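Local coordinates for putative diflavin flavoprotein A 5 (Nostoc sp. PCC 7120, PDB 4FEK) that probably carries electrons from NADH to oxygen, reducing it to water, as a modular flavodiiron protein whose metallo-beta-lactamase-like domain is the part present here, at residues Val20-Ser25 / His231-Arg236; Thr16-Leu21 / Tyr46-Asp51; Gln166-Tyr171 / Gln223-Ala228. All coordinates share one frame; numbering follows the deposited sequence.

Interaction 1 (Val20-Ser25 / His231-Arg236)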
ATOM      1  N   VAL A  20       2.723   4.453  10.696  1.00 14.36           N
ATOM      2  CA  VAL A  20       3.282   3.549   9.679  1.00 12.40           C
ATOM      3  C   VAL A  20       4.112   2.509  10.409  1.00 18.36           C
ATOM      4  O   VAL A  20       4.723   2.819  11.446  1.00 15.17           O
ATOM      5  CB  VAL A  20       4.126   4.295   8.588  1.00 12.86           C
ATOM      6  CG1 VAL A  20       5.325   5.049   9.194  1.00 15.03           C
ATOM      7  CG2 VAL A  20       4.635   3.301   7.508  1.00 17.49           C
ATOM      8  N   LEU A  21       4.063   1.269   9.909  1.00 11.56           N
ATOM      9  CA  LEU A  21       5.026   0.240  10.247  1.00 14.72           C
ATOM     10  C   LEU A  21       5.799  -0.066   8.972  1.00 16.59           C
ATOM     11  O   LEU A  21       5.213  -0.566   8.020  1.00 17.42           O
ATOM     12  CB  LEU A  21       4.314  -1.040  10.721  1.00 16.79           C
ATOM     13  CG  LEU A  21       3.729  -1.027  12.141  1.00 16.68           C
ATOM     14  CD1 LEU A  21       2.458  -0.189  12.184  1.00 18.29           C
ATOM     15  CD2 LEU A  21       3.465  -2.454  12.642  1.00 22.46           C
ATOM     16  N   ARG A  22       7.088   0.271   8.931  1.00 12.96           N
ATOM     17  CA  ARG A  22       7.913  -0.032   7.753  1.00 14.27           C
ATOM     18  C   ARG A  22       8.759  -1.258   8.046  1.00 13.86           C
ATOM     19  O   ARG A  22       9.660  -1.212   8.889  1.00 16.85           O
ATOM     20  CB  ARG A  22       8.847   1.134   7.419  1.00 13.00           C
ATOM     21  CG  ARG A  22       8.187   2.501   7.361  1.00 19.67           C
ATOM     22  CD  ARG A  22       9.290   3.556   7.194  1.00 31.06           C
ATOM     23  NE  ARG A  22       9.715   3.658   5.821  1.00 34.13           N
ATOM     24  CZ  ARG A  22      10.962   3.793   5.372  1.00 26.99           C
ATOM     25  NH1 ARG A  22      12.020   3.833   6.165  1.00 22.49           N
ATOM     26  NH2 ARG A  22      11.142   3.877   4.072  1.00 24.99           N
ATOM     27  N   ALA A  23       8.438  -2.363   7.400  1.00 14.36           N
ATOM     28  CA  ALA A  23       9.230  -3.573   7.525  1.00 15.07           C
ATOM     29  C   ALA A  23      10.392  -3.380   6.585  1.00 20.46           C
ATOM     30  O   ALA A  23      10.188  -3.159   5.387  1.00 15.75           O
ATOM     31  CB  ALA A  23       8.418  -4.760   7.098  1.00 11.73           C
ATOM     32  N   ARG A  24      11.604  -3.461   7.115  1.00 18.45           N
ATOM     33  CA  ARG A  24      12.786  -3.075   6.352  1.00 21.34           C
ATOM     34  C   ARG A  24      13.679  -4.255   6.039  1.00 24.32           C
ATOM     35  O   ARG A  24      13.860  -5.156   6.876  1.00 18.51           O
ATOM     36  CB  ARG A  24      13.586  -1.994   7.100  1.00 18.38           C
ATOM     37  CG  ARG A  24      12.784  -0.744   7.402  1.00 19.36           C
ATOM     38  CD  ARG A  24      13.681   0.390   7.827  1.00 22.75           C
ATOM     39  NE  ARG A  24      14.412   0.080   9.051  1.00 26.04           N
ATOM     40  CZ  ARG A  24      15.416   0.808   9.528  1.00 32.63           C
ATOM     41  NH1 ARG A  24      15.810   1.906   8.896  1.00 34.19           N
ATOM     42  NH2 ARG A  24      16.034   0.430  10.641  1.00 35.62           N
ATOM     43  N   SER A  25      14.235  -4.250   4.824  1.00 21.02           N
ATOM     44  CA  SER A  25      15.261  -5.212   4.453  1.00 20.98           C
ATOM     45  C   SER A  25      16.417  -4.539   3.698  1.00 22.82           C
ATOM     46  O   SER A  25      16.210  -3.841   2.703  1.00 20.98           O
ATOM     47  CB  SER A  25      14.686  -6.354   3.620  1.00 19.87           C
ATOM     48  OG  SER A  25      15.702  -7.320   3.331  1.00 22.20           O
ATOM     49  N   HIS A 231       6.105   0.962  -0.755  1.00 12.78           N
ATOM     50  CA  HIS A 231       7.533   0.659  -0.710  1.00 13.02           C
ATOM     51  C   HIS A 231       8.371   1.913  -0.616  1.00 11.81           C
ATOM     52  O   HIS A 231       8.222   2.825  -1.415  1.00 12.25           O
ATOM     53  CB  HIS A 231       8.007  -0.144  -1.943  1.00 15.17           C
ATOM     54  CG  HIS A 231       7.358  -1.485  -2.103  1.00 17.12           C
ATOM     55  ND1 HIS A 231       7.580  -2.537  -1.235  1.00 17.58           N
ATOM     56  CD2 HIS A 231       6.516  -1.955  -3.053  1.00 15.91           C
ATOM     57  CE1 HIS A 231       6.878  -3.584  -1.629  1.00 22.11           C
ATOM     58  NE2 HIS A 231       6.217  -3.256  -2.728  1.00 16.74           N
ATOM     59  N   GLY A 232       9.312   1.928   0.324  1.00 13.28           N
ATOM     60  CA  GLY A 232      10.230   3.050   0.421  1.00 11.04           C
ATOM     61  C   GLY A 232       9.746   4.166   1.328  1.00 20.37           C
ATOM     62  O   GLY A 232       8.833   3.997   2.115  1.00 16.70           O
ATOM     63  N   PRO A 233      10.390   5.323   1.233  1.00 20.08           N
ATOM     64  CA  PRO A 233      10.001   6.529   1.971  1.00 20.49           C
ATOM     65  C   PRO A 233       8.618   7.031   1.576  1.00 19.66           C
ATOM     66  O   PRO A 233       8.209   6.963   0.407  1.00 13.84           O
ATOM     67  CB  PRO A 233      11.073   7.558   1.584  1.00 21.45           C
ATOM     68  CG  PRO A 233      11.719   7.010   0.354  1.00 25.68           C
ATOM     69  CD  PRO A 233      11.544   5.530   0.340  1.00 21.07           C
ATOM     70  N   LEU A 234       7.897   7.531   2.571  1.00 14.43           N
ATOM     71  CA  LEU A 234       6.582   8.112   2.373  1.00 16.19           C
ATOM     72  C   LEU A 234       6.767   9.422   1.619  1.00 16.68           C
ATOM     73  O   LEU A 234       7.682  10.188   1.904  1.00 18.42           O
ATOM     74  CB  LEU A 234       5.878   8.317   3.726  1.00 17.43           C
ATOM     75  CG  LEU A 234       5.288   7.066   4.427  1.00 18.47           C
ATOM     76  CD1 LEU A 234       6.217   5.879   4.480  1.00 16.54           C
ATOM     77  CD2 LEU A 234       4.827   7.395   5.832  1.00 21.60           C
ATOM     78  N   VAL A 235       5.921   9.665   0.631  1.00 16.96           N
ATOM     79  CA  VAL A 235       6.126  10.800  -0.244  1.00 16.07           C
ATOM     80  C   VAL A 235       5.348  12.006   0.232  1.00 19.56           C
ATOM     81  O   VAL A 235       4.137  12.071   0.106  1.00 19.01           O
ATOM     82  CB  VAL A 235       5.787  10.472  -1.701  1.00 17.10           C
ATOM     83  CG1 VAL A 235       6.128  11.677  -2.599  1.00 17.53           C
ATOM     84  CG2 VAL A 235       6.587   9.229  -2.145  1.00 19.10           C
ATOM     85  N   ARG A 236       6.086  12.961   0.790  1.00 22.00           N
ATOM     86  CA  ARG A 236       5.504  14.136   1.408  1.00 27.81           C
ATOM     87  C   ARG A 236       5.849  15.365   0.576  1.00 28.23           C
ATOM     88  O   ARG A 236       5.056  15.809  -0.248  1.00 31.06           O
ATOM     89  CB  ARG A 236       6.036  14.267   2.843  1.00 26.89           C
ATOM     90  CG  ARG A 236       5.410  15.392   3.654  1.00 33.35           C
ATOM     91  CD  ARG A 236       5.645  15.133   5.145  1.00 32.35           C
ATOM     92  NE  ARG A 236       7.063  15.217   5.483  1.00 31.70           N
ATOM     93  CZ  ARG A 236       7.542  15.019   6.709  1.00 33.33           C
ATOM     94  NH1 ARG A 236       6.717  14.706   7.697  1.00 26.36           N
ATOM     95  NH2 ARG A 236       8.843  15.123   6.943  1.00 33.66           N
TER
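Arg22 reaches out of its strand to the backbone of Gly232, while Val20, two residues earlier on the same face, meets Leu234. From CB, which points toward 231-236, the Arg22 chain runs through CG and CD without a close partner across the contact, and then turns at chi3 (81°), which brings the guanidinium down beside the loop. NE lies obliquely against Leu234, 4.4 Å from its CD1; it is buried here and has no hydrogen-bond partner. NH1 turns instead to Gln10 OE1. NH2 makes the bond across the contact, 3.0 Å to Gly232 O and nearly straight at hydrogen. The oxygen lies in the guanidinium plane, but seen from the acceptor the donor stands well above the carbonyl plane rather than on a lone pair. Asn44 ND2 also binds this oxygen, so two side chains hold one buried carbonyl. Pro233 N lies 3.3 Å from Arg22 NH2, but this tertiary amide nitrogen carries no hydrogen and is a very poor acceptor, so no bond forms.

Residue types fit these places. Glycine takes the positive phi of position 232 (90°), where a CB would strike the preceding carbonyl oxygen, and proline stiffens the next step. Val20 CG1 and Leu234 CD2 meet tip to tip at 4.1 Å, a purely apolar touch suited to branched side chains.

Strand 18-25 lies in its sheet between strands 8-15 and 41-49. Helix 61-74 packs against Leu21 and Ala23, whereas Val20 and Arg22 face the loop that joins strand 226-229 to helix 239-258.

Interaction 2 (Thr16-Leu21 / Tyr46-Asp51)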
ATOM      1  N   THR A  16      -2.713  12.365  12.556  1.00 24.32           N
ATOM      2  CA  THR A  16      -3.697  12.158  13.612  1.00 27.55           C
ATOM      3  C   THR A  16      -4.235  10.738  13.563  1.00 28.74           C
ATOM      4  O   THR A  16      -4.779  10.320  12.552  1.00 26.75           O
ATOM      5  CB  THR A  16      -4.857  13.159  13.515  1.00 31.87           C
ATOM      6  OG1 THR A  16      -4.334  14.494  13.561  1.00 30.13           O
ATOM      7  CG2 THR A  16      -5.838  12.954  14.665  1.00 34.45           C
ATOM      8  N   ASN A  17      -4.026   9.993  14.650  1.00 21.88           N
ATOM      9  CA  ASN A  17      -4.487   8.613  14.767  1.00 19.91           C
ATOM     10  C   ASN A  17      -3.880   7.675  13.729  1.00 17.68           C
ATOM     11  O   ASN A  17      -4.398   6.585  13.501  1.00 18.38           O
ATOM     12  CB  ASN A  17      -6.004   8.534  14.664  1.00 21.35           C
ATOM     13  CG  ASN A  17      -6.706   9.231  15.823  1.00 29.19           C
ATOM     14  OD1 ASN A  17      -6.303   9.100  16.991  1.00 24.62           O
ATOM     15  ND2 ASN A  17      -7.760   9.962  15.509  1.00 27.55           N
ATOM     16  N   THR A  18      -2.765   8.080  13.144  1.00 15.52           N
ATOM     17  CA  THR A  18      -2.160   7.276  12.078  1.00 18.12           C
ATOM     18  C   THR A  18      -0.690   6.985  12.322  1.00 15.72           C
ATOM     19  O   THR A  18       0.110   7.903  12.595  1.00 17.28           O
ATOM     20  CB  THR A  18      -2.313   7.983  10.714  1.00 17.51           C
ATOM     21  OG1 THR A  18      -3.662   8.435  10.562  1.00 15.83           O
ATOM     22  CG2 THR A  18      -1.945   7.036   9.530  1.00 11.56           C
ATOM     23  N   LYS A  19      -0.331   5.707  12.177  1.00 12.44           N
ATOM     24  CA  LYS A  19       1.054   5.262  12.256  1.00 12.18           C
ATOM     25  C   LYS A  19       1.437   4.423  11.041  1.00 13.41           C
ATOM     26  O   LYS A  19       0.575   3.746  10.461  1.00 14.72           O
ATOM     27  CB  LYS A  19       1.271   4.374  13.481  1.00 13.75           C
ATOM     28  CG  LYS A  19       0.994   5.087  14.807  1.00 22.46           C
ATOM     29  CD  LYS A  19       1.286   4.157  15.989  1.00 29.86           C
ATOM     30  CE  LYS A  19       1.205   4.932  17.316  1.00 38.05           C
ATOM     31  NZ  LYS A  19       1.064   4.009  18.486  1.00 45.52           N
ATOM     32  N   VAL A  20       2.723   4.453  10.696  1.00 14.36           N
ATOM     33  CA  VAL A  20       3.282   3.549   9.679  1.00 12.40           C
ATOM     34  C   VAL A  20       4.112   2.509  10.409  1.00 18.36           C
ATOM     35  O   VAL A  20       4.723   2.819  11.446  1.00 15.17           O
ATOM     36  CB  VAL A  20       4.126   4.295   8.588  1.00 12.86           C
ATOM     37  CG1 VAL A  20       5.325   5.049   9.194  1.00 15.03           C
ATOM     38  CG2 VAL A  20       4.635   3.301   7.508  1.00 17.49           C
ATOM     39  N   LEU A  21       4.063   1.269   9.909  1.00 11.56           N
ATOM     40  CA  LEU A  21       5.026   0.240  10.247  1.00 14.72           C
ATOM     41  C   LEU A  21       5.799  -0.066   8.972  1.00 16.59           C
ATOM     42  O   LEU A  21       5.213  -0.566   8.020  1.00 17.42           O
ATOM     43  CB  LEU A  21       4.314  -1.040  10.721  1.00 16.79           C
ATOM     44  CG  LEU A  21       3.729  -1.027  12.141  1.00 16.68           C
ATOM     45  CD1 LEU A  21       2.458  -0.189  12.184  1.00 18.29           C
ATOM     46  CD2 LEU A  21       3.465  -2.454  12.642  1.00 22.46           C
ATOM     47  N   TYR A  46       0.034   0.369   7.440  1.00 11.16           N
ATOM     48  CA  TYR A  46      -0.433   1.539   8.175  1.00 10.67           C
ATOM     49  C   TYR A  46      -1.555   1.151   9.139  1.00 10.58           C
ATOM     50  O   TYR A  46      -2.248   0.157   8.919  1.00 16.21           O
ATOM     51  CB  TYR A  46      -0.935   2.607   7.194  1.00 11.21           C
ATOM     52  CG  TYR A  46       0.144   3.075   6.258  1.00 13.06           C
ATOM     53  CD1 TYR A  46       0.947   4.153   6.581  1.00  8.46           C
ATOM     54  CD2 TYR A  46       0.412   2.382   5.069  1.00 12.65           C
ATOM     55  CE1 TYR A  46       1.982   4.576   5.722  1.00  9.69           C
ATOM     56  CE2 TYR A  46       1.437   2.784   4.221  1.00 14.46           C
ATOM     57  CZ  TYR A  46       2.210   3.878   4.544  1.00 14.03           C
ATOM     58  OH  TYR A  46       3.221   4.271   3.683  1.00 14.61           O
ATOM     59  N   VAL A  47      -1.725   1.947  10.198  1.00 15.32           N
ATOM     60  CA  VAL A  47      -2.785   1.729  11.191  1.00 12.38           C
ATOM     61  C   VAL A  47      -3.493   3.055  11.408  1.00 11.32           C
ATOM     62  O   VAL A  47      -2.839   4.061  11.677  1.00 15.77           O
ATOM     63  CB  VAL A  47      -2.215   1.267  12.554  1.00 19.86           C
ATOM     64  CG1 VAL A  47      -3.358   0.936  13.510  1.00 19.51           C
ATOM     65  CG2 VAL A  47      -1.289   0.058  12.370  1.00 17.72           C
ATOM     66  N   ILE A  48      -4.808   3.078  11.209  1.00 10.88           N
ATOM     67  CA  ILE A  48      -5.603   4.261  11.542  1.00 15.83           C
ATOM     68  C   ILE A  48      -6.534   3.900  12.700  1.00 17.14           C
ATOM     69  O   ILE A  48      -7.327   2.955  12.605  1.00 17.59           O
ATOM     70  CB  ILE A  48      -6.464   4.751  10.358  1.00 17.86           C
ATOM     71  CG1 ILE A  48      -5.594   5.041   9.129  1.00 14.76           C
ATOM     72  CG2 ILE A  48      -7.263   5.995  10.763  1.00 13.37           C
ATOM     73  CD1 ILE A  48      -6.412   5.068   7.811  1.00 20.79           C
ATOM     74  N   GLU A  49      -6.457   4.663  13.788  1.00 21.39           N
ATOM     75  CA  GLU A  49      -7.271   4.354  14.959  1.00 26.87           C
ATOM     76  C   GLU A  49      -8.321   5.419  15.193  1.00 26.67           C
ATOM     77  O   GLU A  49      -8.028   6.447  15.800  1.00 25.99           O
ATOM     78  CB  GLU A  49      -6.399   4.264  16.216  1.00 33.28           C
ATOM     79  CG  GLU A  49      -5.489   3.066  16.276  1.00 46.70           C
ATOM     80  CD  GLU A  49      -4.667   3.040  17.558  1.00 61.54           C
ATOM     81  OE1 GLU A  49      -4.828   3.963  18.395  1.00 66.98           O
ATOM     82  OE2 GLU A  49      -3.862   2.097  17.726  1.00 64.95           O
ATOM     83  N   GLY A  50      -9.536   5.190  14.720  1.00 27.86           N
ATOM     84  CA  GLY A  50     -10.613   6.107  15.035  1.00 33.64           C
ATOM     85  C   GLY A  50     -11.412   5.457  16.147  1.00 32.37           C
ATOM     86  O   GLY A  50     -10.846   4.809  17.033  1.00 32.63           O
ATOM     87  N   ASP A  51     -12.724   5.617  16.089  1.00 27.86           N
ATOM     88  CA  ASP A  51     -13.634   4.776  16.844  1.00 29.58           C
ATOM     89  C   ASP A  51     -13.411   3.305  16.492  1.00 36.06           C
ATOM     90  O   ASP A  51     -13.448   2.431  17.368  1.00 36.05           O
ATOM     91  CB  ASP A  51     -15.069   5.175  16.517  1.00 32.06           C
ATOM     92  CG  ASP A  51     -15.473   6.489  17.184  1.00 35.36           C
ATOM     93  OD1 ASP A  51     -14.888   6.823  18.238  1.00 35.44           O
ATOM     94  OD2 ASP A  51     -16.367   7.181  16.657  1.00 36.62           O
TER
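Val20 and Tyr46 lie side by side and point the same way, with Val20 CG2 3.4 Å from Tyr46 CE1. The valine's chi1 of 60° puts this methyl anti to its own nitrogen and turns it to the tyrosine, which it meets obliquely. The phenol is long enough to carry its hydroxyl beyond the valine to Val229 O, while the ring makes an edge-to-face contact with Tyr171. Thr18 and Ile48 form a second such pair on this side of the sheet, more loosely packed, with Thr18 OG1 4.2 Å from Ile48 CG1. That hydroxyl is bonded to Thr16 O, which ties the strand's start to the turn before it.

On the other face Leu21 and Val47 cross at a slant and touch through CD1 and CG2, at 3.8 Å. Leu21 packs on Tyr67 and Ala70 of helix 61-74, and Val47 on Val75 just beyond that helix.

The backbones themselves run antiparallel, at 161°. Lys19 and Val47 are the hydrogen-bonded pair, Lys19 N to Val47 O at 3.0 Å and Val47 N to Lys19 O at 2.9 Å. Glu49 N extends the pattern to Asn17 O, at 2.8 Å. Asn17 has a positive phi (61°), a conformation asparagine tolerates well, and its ND2 bonds His144.

Val20, Tyr46 and Ile48 on one face and Leu21 and Val47 on the other suit inner strands of the metallo-beta-lactamase αββα sandwich, buried between the second sheet and helix 61-74; Lys19 and Glu49 mark the more exposed end.

Interaction 3 (Gln166-Tyr171 / Gln223-Ala228)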
ATOM      1  N   GLN A 166      -9.809  12.880   6.829  1.00 29.17           N
ATOM      2  CA  GLN A 166      -9.355  13.605   8.019  1.00 31.89           C
ATOM      3  C   GLN A 166      -7.895  14.066   7.918  1.00 29.78           C
ATOM      4  O   GLN A 166      -7.555  15.186   8.270  1.00 33.96           O
ATOM      5  CB  GLN A 166      -9.534  12.747   9.277  1.00 33.48           C
ATOM      6  CG  GLN A 166      -9.013  13.413  10.534  1.00 36.79           C
ATOM      7  CD  GLN A 166      -9.783  14.673  10.869  1.00 44.51           C
ATOM      8  OE1 GLN A 166     -11.013  14.704  10.768  1.00 45.02           O
ATOM      9  NE2 GLN A 166      -9.066  15.726  11.254  1.00 46.06           N
ATOM     10  N   THR A 167      -7.031  13.187   7.437  1.00 25.61           N
ATOM     11  CA  THR A 167      -5.608  13.462   7.418  1.00 25.32           C
ATOM     12  C   THR A 167      -5.114  13.844   6.010  1.00 22.90           C
ATOM     13  O   THR A 167      -3.967  14.267   5.840  1.00 21.69           O
ATOM     14  CB  THR A 167      -4.834  12.220   7.885  1.00 23.93           C
ATOM     15  OG1 THR A 167      -5.028  11.160   6.933  1.00 19.71           O
ATOM     16  CG2 THR A 167      -5.333  11.746   9.263  1.00 20.67           C
ATOM     17  N   GLN A 168      -5.978  13.682   5.013  1.00 21.18           N
ATOM     18  CA  GLN A 168      -5.614  13.924   3.602  1.00 21.61           C
ATOM     19  C   GLN A 168      -4.432  13.072   3.140  1.00 19.42           C
ATOM     20  O   GLN A 168      -3.608  13.488   2.314  1.00 20.62           O
ATOM     21  CB  GLN A 168      -5.389  15.414   3.314  1.00 23.97           C
ATOM     22  CG  GLN A 168      -6.570  16.246   3.779  1.00 26.45           C
ATOM     23  CD  GLN A 168      -6.530  17.683   3.314  1.00 34.93           C
ATOM     24  OE1 GLN A 168      -5.490  18.334   3.347  1.00 38.36           O
ATOM     25  NE2 GLN A 168      -7.677  18.190   2.894  1.00 34.41           N
ATOM     26  N   ILE A 169      -4.364  11.863   3.676  1.00 17.52           N
ATOM     27  CA  ILE A 169      -3.350  10.910   3.263  1.00 15.66           C
ATOM     28  C   ILE A 169      -3.984   9.980   2.226  1.00 15.24           C
ATOM     29  O   ILE A 169      -5.094   9.488   2.399  1.00 15.52           O
ATOM     30  CB  ILE A 169      -2.821  10.074   4.450  1.00 14.09           C
ATOM     31  CG1 ILE A 169      -2.000  10.948   5.429  1.00 14.40           C
ATOM     32  CG2 ILE A 169      -1.952   8.941   3.959  1.00 13.46           C
ATOM     33  CD1 ILE A 169      -1.517  10.157   6.680  1.00 18.60           C
ATOM     34  N   LEU A 170      -3.266   9.751   1.136  1.00 22.24           N
ATOM     35  CA  LEU A 170      -3.696   8.785   0.139  1.00 15.58           C
ATOM     36  C   LEU A 170      -2.799   7.557   0.238  1.00 12.40           C
ATOM     37  O   LEU A 170      -1.568   7.665   0.105  1.00 11.85           O
ATOM     38  CB  LEU A 170      -3.604   9.424  -1.250  1.00 17.29           C
ATOM     39  CG  LEU A 170      -4.036   8.513  -2.388  1.00 18.37           C
ATOM     40  CD1 LEU A 170      -5.518   8.236  -2.245  1.00 15.67           C
ATOM     41  CD2 LEU A 170      -3.727   9.184  -3.746  1.00 15.81           C
ATOM     42  N   TYR A 171      -3.412   6.400   0.469  1.00 11.73           N
ATOM     43  CA  TYR A 171      -2.705   5.120   0.589  1.00 10.35           C
ATOM     44  C   TYR A 171      -2.661   4.523  -0.815  1.00 13.87           C
ATOM     45  O   TYR A 171      -3.706   4.178  -1.367  1.00 14.71           O
ATOM     46  CB  TYR A 171      -3.435   4.205   1.585  1.00 10.66           C
ATOM     47  CG  TYR A 171      -3.453   4.843   2.993  1.00 11.47           C
ATOM     48  CD1 TYR A 171      -2.425   4.589   3.901  1.00 14.75           C
ATOM     49  CD2 TYR A 171      -4.451   5.742   3.363  1.00 14.63           C
ATOM     50  CE1 TYR A 171      -2.407   5.186   5.157  1.00 14.33           C
ATOM     51  CE2 TYR A 171      -4.441   6.371   4.630  1.00 13.42           C
ATOM     52  CZ  TYR A 171      -3.410   6.080   5.511  1.00 16.26           C
ATOM     53  OH  TYR A 171      -3.379   6.682   6.755  1.00 15.44           O
ATOM     54  N   GLN A 223      -7.410  16.457  -2.464  1.00 30.32           N
ATOM     55  CA  GLN A 223      -6.442  17.276  -1.760  1.00 30.61           C
ATOM     56  C   GLN A 223      -5.557  16.370  -0.900  1.00 27.53           C
ATOM     57  O   GLN A 223      -5.998  15.885   0.144  1.00 26.58           O
ATOM     58  CB  GLN A 223      -7.173  18.285  -0.898  1.00 38.15           C
ATOM     59  CG  GLN A 223      -6.292  19.347  -0.306  1.00 50.15           C
ATOM     60  CD  GLN A 223      -7.081  20.305   0.562  1.00 63.19           C
ATOM     61  OE1 GLN A 223      -6.669  20.635   1.676  1.00 69.67           O
ATOM     62  NE2 GLN A 223      -8.232  20.753   0.057  1.00 67.47           N
ATOM     63  N   VAL A 224      -4.311  16.165  -1.326  1.00 26.25           N
ATOM     64  CA  VAL A 224      -3.427  15.175  -0.691  1.00 24.86           C
ATOM     65  C   VAL A 224      -2.173  15.796  -0.081  1.00 27.26           C
ATOM     66  O   VAL A 224      -1.445  16.539  -0.743  1.00 28.35           O
ATOM     67  CB  VAL A 224      -2.966  14.084  -1.700  1.00 25.17           C
ATOM     68  CG1 VAL A 224      -2.189  12.981  -0.990  1.00 20.48           C
ATOM     69  CG2 VAL A 224      -4.137  13.507  -2.450  1.00 22.27           C
ATOM     70  N   ARG A 225      -1.901  15.455   1.171  1.00 22.27           N
ATOM     71  CA  ARG A 225      -0.711  15.943   1.859  1.00 29.83           C
ATOM     72  C   ARG A 225       0.400  14.902   1.868  1.00 27.45           C
ATOM     73  O   ARG A 225       1.561  15.247   2.040  1.00 25.91           O
ATOM     74  CB  ARG A 225      -1.053  16.322   3.304  1.00 29.04           C
ATOM     75  CG  ARG A 225      -1.986  17.514   3.424  1.00 40.75           C
ATOM     76  CD  ARG A 225      -2.330  17.783   4.879  1.00 43.85           C
ATOM     77  NE  ARG A 225      -2.825  19.140   5.068  1.00 57.26           N
ATOM     78  CZ  ARG A 225      -2.176  20.088   5.737  1.00 61.64           C
ATOM     79  NH1 ARG A 225      -1.004  19.823   6.301  1.00 59.08           N
ATOM     80  NH2 ARG A 225      -2.704  21.300   5.846  1.00 68.20           N
ATOM     81  N   LEU A 226       0.043  13.630   1.683  1.00 22.38           N
ATOM     82  CA  LEU A 226       1.022  12.547   1.751  1.00 20.03           C
ATOM     83  C   LEU A 226       0.600  11.379   0.875  1.00 17.08           C
ATOM     84  O   LEU A 226      -0.578  10.985   0.894  1.00 18.03           O
ATOM     85  CB  LEU A 226       1.164  12.050   3.199  1.00 20.50           C
ATOM     86  CG  LEU A 226       2.212  10.967   3.460  1.00 22.59           C
ATOM     87  CD1 LEU A 226       3.585  11.603   3.540  1.00 25.54           C
ATOM     88  CD2 LEU A 226       1.889  10.171   4.737  1.00 22.83           C
ATOM     89  N   TYR A 227       1.548  10.830   0.111  1.00 14.84           N
ATOM     90  CA  TYR A 227       1.358   9.503  -0.488  1.00 15.64           C
ATOM     91  C   TYR A 227       1.950   8.480   0.474  1.00 12.20           C
ATOM     92  O   TYR A 227       3.180   8.345   0.575  1.00 15.48           O
ATOM     93  CB  TYR A 227       2.061   9.343  -1.857  1.00 12.75           C
ATOM     94  CG  TYR A 227       1.489  10.152  -2.999  1.00 19.56           C
ATOM     95  CD1 TYR A 227       0.151  10.537  -3.017  1.00 23.30           C
ATOM     96  CD2 TYR A 227       2.279  10.491  -4.096  1.00 18.49           C
ATOM     97  CE1 TYR A 227      -0.371  11.255  -4.080  1.00 23.16           C
ATOM     98  CE2 TYR A 227       1.756  11.215  -5.168  1.00 18.11           C
ATOM     99  CZ  TYR A 227       0.435  11.586  -5.157  1.00 17.38           C
ATOM    100  OH  TYR A 227      -0.080  12.313  -6.222  1.00 19.18           O
ATOM    101  N   ALA A 228       1.072   7.763   1.164  1.00 11.83           N
ATOM    102  CA  ALA A 228       1.473   6.656   2.017  1.00 15.89           C
ATOM    103  C   ALA A 228       1.666   5.424   1.138  1.00 12.23           C
ATOM    104  O   ALA A 228       0.768   4.593   1.007  1.00 13.93           O
ATOM    105  CB  ALA A 228       0.422   6.396   3.082  1.00 10.50           C
TER
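Ala228 sets its CB 3.5 Å from CD1 of the Tyr171 ring, approaching obliquely, and Ile169 CG2 lies over one face of that ring, offset toward the rim. A small residue at 228 lets the ring come this close; the same methyl also touches Ile169 CG2. At the other end of the contact, Gln168 OE1 sits at the edge of the Arg225 guanidinium, in its plane, and takes a bond from NE at 3.3 Å. The amide and guanidinium planes are 37° apart. Gln168 NE2 gives a weak bond to Gln223 OE1, 2.9 Å away, with the two amides turned 75° to each other.

The two strands, 169-173 and 226-229, run parallel and are the last pair of the second sheet of the metallo-beta-lactamase sandwich, joined through helices 194-205 and 209-219 in a β-α-β connection. Leu226 O accepts from Leu170 N at 3.0 Å, and Leu170 O from Ala228 N at 2.8 Å. Ile169 and Leu226 lie side by side, facing Ile14 of the other sheet. On the opposite face, Leu170 CD2 rests obliquely against Tyr227 CE1 at 4.0 Å, while the tyrosine's hydroxyl bonds Thr243 OG1 of helix 239-258.

Overall arrangement
Interactions 1 and 2 begin on the same strand, sharing Val20 and Leu21, with centres about 14 Å apart; Leu234 CD1 of the first packs 3.5 Å from Tyr46 OH of the second. Interaction 3 belongs to the opposing sheet, its centre about 12 Å from that of interaction 2. Tyr171 bridges the two sheets, with its OH 3.1 Å from Thr18 CG2. The chain of interaction 3 is nested inside the loop closed by interaction 1, and Val235 O probably accepts a hydrogen bond from Tyr227 N (2.9 Å). Interactions 2 and 3 each lie within one sheet, and the side chains between them, with the loop of interaction 1, join the two halves of the sandwich; in metallo-beta-lactamase relatives the metals sit at one edge of it.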